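Long-range contact in polyhedrin (Uranotaenia sapphirina cypovirus, PDB 4S1K), which forms the crystalline protein matrix of cypovirus occlusion bodies, which embeds and protects virus particles, and can bind ATP: residues Leu60-Asp65 / Trp210-Pro215. Sequence-based numbering, arbitrary orientation.
Sequences LMWDID and WFDNAP
Asp63 takes the indole N-H of Trp210 in a nearly straight hydrogen bond, NE1 to OD1 2.8 Å with 164° at the hydrogen. The oxygen lies close to the indole plane and is met on its syn side, with the carboxylate turned only modestly from the ring. Asp63 reaches it because its CG sits between the backbone N and the carbonyl carbon (chi1 53°), which swings the acid across to the indole edge. Ile64 comes from another direction, over the ring: its CD1 methyl makes a CH-pi contact 4.0 Å from the centroid of the Trp210 five-membered ring. Its CG1 is 3.7 Å from Trp210 CD1. Trp62, with CG anti to its backbone N, brings its six-membered ring up beside Trp210. There Trp210 presents its edge to the Trp62 face in an offset edge-to-face pair, planes at 69°. Trp62 CZ3 is 3.7 Å from Trp210 CD1, and the far corner of the same ring, CH2, stops 3.7 Å from the Phe211 carbonyl O. The loop leading into strand 64-65 thereby packs against strand 207-211, outermost in this chain's large antiparallel sheet, where Tyr73 of the second subunit adds an edge-to-face contact to Trp210. Lys41, on the adjoining strand 40-47, forms a salt bridge to Asp63 OD1, while Gln69 donates to OD2. With OD1 shared by an indole N-H and an ammonium group, the carboxylate is probably kept ionised, and the directional N-H bond fixes the rotation of an indole that also serves the subunit interface.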
# COMPACT_ATOMS: atom_id res chain seq x y z
N LEU A 60 12.17 -4.54 7.75
CA LEU A 60 12.60 -5.69 8.58
C LEU A 60 13.84 -5.48 9.45
O LEU A 60 14.17 -6.33 10.29
CB LEU A 60 12.92 -6.90 7.69
CG LEU A 60 11.88 -7.94 7.39
CD1 LEU A 60 12.64 -9.10 6.79
CD2 LEU A 60 11.08 -8.35 8.63
N MET A 61 14.58 -4.42 9.22
CA MET A 61 15.75 -4.12 10.05
C MET A 61 15.25 -3.63 11.38
O MET A 61 14.19 -2.99 11.47
CB MET A 61 16.58 -2.98 9.47
CG MET A 61 17.18 -3.24 8.11
SD MET A 61 18.59 -4.35 8.17
CE MET A 61 19.90 -3.18 8.56
N TRP A 62 16.03 -3.88 12.43
CA TRP A 62 15.74 -3.23 13.69
C TRP A 62 16.14 -1.78 13.53
O TRP A 62 17.30 -1.48 13.21
CB TRP A 62 16.38 -3.90 14.90
CG TRP A 62 16.04 -3.22 16.23
CD1 TRP A 62 16.83 -2.37 16.94
CD2 TRP A 62 14.82 -3.33 16.98
NE1 TRP A 62 16.19 -1.95 18.07
CE2 TRP A 62 14.97 -2.55 18.14
CE3 TRP A 62 13.63 -4.02 16.80
CZ2 TRP A 62 13.97 -2.43 19.11
CZ3 TRP A 62 12.64 -3.90 17.76
CH2 TRP A 62 12.81 -3.11 18.88
N ASP A 63 15.16 -0.90 13.73
CA ASP A 63 15.31 0.50 13.30
C ASP A 63 15.27 1.54 14.44
O ASP A 63 15.26 2.74 14.21
CB ASP A 63 14.28 0.82 12.19
CG ASP A 63 12.83 0.47 12.58
OD1 ASP A 63 12.59 -0.35 13.49
OD2 ASP A 63 11.93 1.03 11.94
N ILE A 64 15.29 1.08 15.68
CA ILE A 64 15.27 1.99 16.82
C ILE A 64 16.68 2.23 17.27
O ILE A 64 17.52 1.35 17.24
CB ILE A 64 14.49 1.39 17.99
CG1 ILE A 64 13.12 0.87 17.51
CG2 ILE A 64 14.39 2.41 19.10
CD1 ILE A 64 12.31 1.89 16.75
N ASP A 65 16.94 3.45 17.70
CA ASP A 65 18.28 3.90 18.01
C ASP A 65 18.11 4.95 19.09
O ASP A 65 17.56 6.01 18.81
CB ASP A 65 18.88 4.51 16.73
CG ASP A 65 20.15 5.30 16.98
OD1 ASP A 65 20.95 4.92 17.85
OD2 ASP A 65 20.35 6.29 16.26
N TRP A 210 6.88 -2.90 18.08
CA TRP A 210 8.26 -3.04 18.52
C TRP A 210 8.27 -3.48 19.99
O TRP A 210 7.59 -2.90 20.83
CB TRP A 210 9.02 -1.72 18.41
CG TRP A 210 9.28 -1.22 17.02
CD1 TRP A 210 10.44 -1.32 16.31
CD2 TRP A 210 8.36 -0.49 16.18
NE1 TRP A 210 10.31 -0.71 15.08
CE2 TRP A 210 9.05 -0.18 14.98
CE3 TRP A 210 7.03 -0.08 16.32
CZ2 TRP A 210 8.45 0.51 13.92
CZ3 TRP A 210 6.42 0.59 15.27
CH2 TRP A 210 7.14 0.90 14.08
N PHE A 211 9.06 -4.50 20.29
CA PHE A 211 9.21 -5.03 21.67
C PHE A 211 10.69 -5.16 22.02
O PHE A 211 11.48 -5.62 21.20
CB PHE A 211 8.51 -6.38 21.75
CG PHE A 211 7.05 -6.32 21.32
CD1 PHE A 211 6.05 -5.99 22.24
CD2 PHE A 211 6.68 -6.56 19.99
CE1 PHE A 211 4.72 -5.90 21.85
CE2 PHE A 211 5.37 -6.48 19.62
CZ PHE A 211 4.37 -6.15 20.54
N ASP A 212 11.09 -4.78 23.23
CA ASP A 212 12.50 -4.94 23.60
C ASP A 212 12.90 -6.38 23.82
O ASP A 212 14.09 -6.72 23.68
CB ASP A 212 12.90 -4.08 24.77
CG ASP A 212 13.34 -2.68 24.36
OD1 ASP A 212 14.13 -2.49 23.37
OD2 ASP A 212 12.90 -1.74 25.06
N ASN A 213 11.94 -7.25 24.11
CA ASN A 213 12.24 -8.68 24.30
C ASN A 213 10.98 -9.53 24.00
O ASN A 213 9.89 -8.98 23.81
CB ASN A 213 12.82 -8.95 25.73
CG ASN A 213 11.91 -8.41 26.84
OD1 ASN A 213 10.71 -8.70 26.89
ND2 ASN A 213 12.46 -7.59 27.73
N ALA A 214 11.16 -10.86 23.94
CA ALA A 214 10.06 -11.78 23.63
C ALA A 214 8.92 -11.81 24.67
O ALA A 214 7.74 -11.92 24.30
CB ALA A 214 10.59 -13.20 23.41
N PRO A 215 9.25 -11.80 25.96
CA PRO A 215 8.15 -11.76 26.93
C PRO A 215 7.18 -10.56 26.75
O PRO A 215 5.97 -10.67 26.98
CB PRO A 215 8.89 -11.67 28.27
CG PRO A 215 10.17 -12.43 28.01
CD PRO A 215 10.54 -12.08 26.61